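Clan CA, family C40, NlpC/P60 superfamily cysteine peptidase (PDB 6BIO) probably acts as a cysteine peptidase of the NlpC/P60 superfamily, cleaving peptide bonds in bacterial peptidoglycan. Local coordinates at residues S13-Q18 and N121-Y126. Sequence-based numbering, arbitrary orientation.
Sequences SSYQTQ and NCDGFY
The phenol ring of Tyr15 lies across Cys122, whose CB sits over one face as a CH-pi donor, 4.1 Å from the ring centroid; its approach is 21° off the normal. CB is displaced toward the hydroxyl half of the ring, 3.9 Å from Tyr15 CZ, while the sulfur approaches more obliquely, with SG 3.8 Å from Tyr15 OH. The ring extends this far because its CG is anti to the backbone N (chi1 -169°). On the opposite face lies the amide of Gln18, its NE2 3.3 Å above the ring plane near the rim; that nitrogen also donates to Gln16 O, a bond consistent with holding the amide over the ring. Asp119, three residues before Cys122, hydrogen-bonds the phenol oxygen and so fixes the far end of the ring.

The pairing illustrates how an aromatic residue can join a loop to the end of a beta hairpin: residues 13-18 lead into strand 19-23, whereas 121-126 span the tight connection between strands 114-122 and 125-130 of the bacterial SH3 domain. Cys122 is the centre of an inverse gamma turn, and the backbone of Gly124 suits a residue without CB.

No direct hydrogen bond crosses the interface, but one water does the work of one. It accepts from Ser13 OG and donates to Asp123 OD2, both at 2.7 Å. The serine oxygen in turn accepts from Tyr15 N in an ST turn, a nearly straight bond. Asp123 OD2 also comes obliquely to the ring, 3.8 Å from Tyr15 CD2, with the carboxylate and ring planes 79° apart.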
# COMPACT_ATOMS: atom_id res chain seq x y z
N SER A 13 0.76 1.77 -22.99
CA SER A 13 0.19 1.87 -21.66
C SER A 13 -1.33 1.79 -21.71
O SER A 13 -1.96 2.37 -22.58
CB SER A 13 0.58 3.17 -20.97
OG SER A 13 -0.07 3.24 -19.70
N SER A 14 -1.89 1.01 -20.79
CA SER A 14 -3.33 0.99 -20.53
C SER A 14 -3.69 1.72 -19.25
O SER A 14 -4.83 1.60 -18.78
CB SER A 14 -3.87 -0.44 -20.49
OG SER A 14 -3.42 -1.11 -19.31
N TYR A 15 -2.76 2.50 -18.69
CA TYR A 15 -2.96 3.10 -17.37
C TYR A 15 -4.02 4.19 -17.46
O TYR A 15 -3.85 5.17 -18.20
CB TYR A 15 -1.63 3.66 -16.85
CG TYR A 15 -1.67 4.06 -15.38
CD1 TYR A 15 -2.07 5.31 -15.00
CD2 TYR A 15 -1.34 3.16 -14.41
CE1 TYR A 15 -2.14 5.68 -13.66
CE2 TYR A 15 -1.41 3.49 -13.07
CZ TYR A 15 -1.83 4.74 -12.69
OH TYR A 15 -1.90 4.99 -11.31
N GLN A 16 -5.11 4.03 -16.71
CA GLN A 16 -6.20 4.97 -16.76
C GLN A 16 -5.94 6.16 -15.83
O GLN A 16 -5.27 6.06 -14.80
CB GLN A 16 -7.49 4.25 -16.37
CG GLN A 16 -7.85 3.10 -17.28
CD GLN A 16 -8.03 3.52 -18.73
OE1 GLN A 16 -8.83 4.42 -19.05
NE2 GLN A 16 -7.30 2.86 -19.63
N THR A 17 -6.49 7.30 -16.22
CA THR A 17 -6.35 8.51 -15.42
C THR A 17 -6.97 8.32 -14.05
O THR A 17 -8.15 7.92 -13.92
CB THR A 17 -7.03 9.65 -16.16
OG1 THR A 17 -6.55 9.66 -17.50
CG2 THR A 17 -6.74 10.98 -15.48
N GLN A 18 -6.15 8.55 -13.02
CA GLN A 18 -6.57 8.34 -11.64
C GLN A 18 -6.11 9.52 -10.79
O GLN A 18 -5.21 10.27 -11.16
CB GLN A 18 -5.96 7.06 -11.09
CG GLN A 18 -6.53 5.84 -11.75
CD GLN A 18 -5.68 4.59 -11.54
OE1 GLN A 18 -5.60 4.05 -10.43
NE2 GLN A 18 -5.08 4.10 -12.62
N ASN A 121 2.93 6.33 -8.51
CA ASN A 121 3.20 4.93 -8.81
C ASN A 121 2.60 4.52 -10.14
O ASN A 121 2.16 3.40 -10.32
CB ASN A 121 2.76 3.99 -7.68
CG ASN A 121 3.33 2.60 -7.78
OD1 ASN A 121 4.41 2.39 -8.33
ND2 ASN A 121 2.65 1.64 -7.18
N CYS A 122 2.67 5.45 -11.10
CA CYS A 122 2.10 5.22 -12.43
C CYS A 122 3.15 4.58 -13.35
O CYS A 122 3.65 5.20 -14.28
CB CYS A 122 1.58 6.51 -13.04
SG CYS A 122 0.72 7.63 -11.91
N ASP A 123 3.50 3.34 -13.04
CA ASP A 123 4.42 2.56 -13.86
C ASP A 123 5.71 3.31 -14.14
O ASP A 123 6.21 3.35 -15.29
CB ASP A 123 3.75 2.13 -15.16
CG ASP A 123 2.52 1.28 -14.91
OD1 ASP A 123 2.40 0.64 -13.86
OD2 ASP A 123 1.63 1.28 -15.75
N GLY A 124 6.28 3.92 -13.10
CA GLY A 124 7.55 4.64 -13.21
C GLY A 124 7.40 6.13 -13.37
O GLY A 124 8.43 6.82 -13.49
N PHE A 125 6.18 6.66 -13.26
CA PHE A 125 5.85 8.06 -13.46
C PHE A 125 4.94 8.55 -12.34
O PHE A 125 4.21 7.76 -11.74
CB PHE A 125 5.10 8.30 -14.79
CG PHE A 125 5.90 7.96 -16.04
CD1 PHE A 125 6.07 6.64 -16.45
CD2 PHE A 125 6.36 8.98 -16.88
CE1 PHE A 125 6.76 6.36 -17.62
CE2 PHE A 125 7.05 8.70 -18.04
CZ PHE A 125 7.24 7.38 -18.41
N TYR A 126 4.93 9.87 -12.09
CA TYR A 126 3.82 10.55 -11.43
C TYR A 126 2.94 11.17 -12.50
O TYR A 126 3.44 11.55 -13.58
CB TYR A 126 4.30 11.69 -10.51
CG TYR A 126 5.05 11.26 -9.26
CD1 TYR A 126 4.36 10.88 -8.11
CD2 TYR A 126 6.43 11.20 -9.24
CE1 TYR A 126 5.01 10.49 -6.99
CE2 TYR A 126 7.11 10.82 -8.09
CZ TYR A 126 6.39 10.47 -6.97
OH TYR A 126 6.98 10.06 -5.81
O HOH W 1 1.95 2.20 -18.24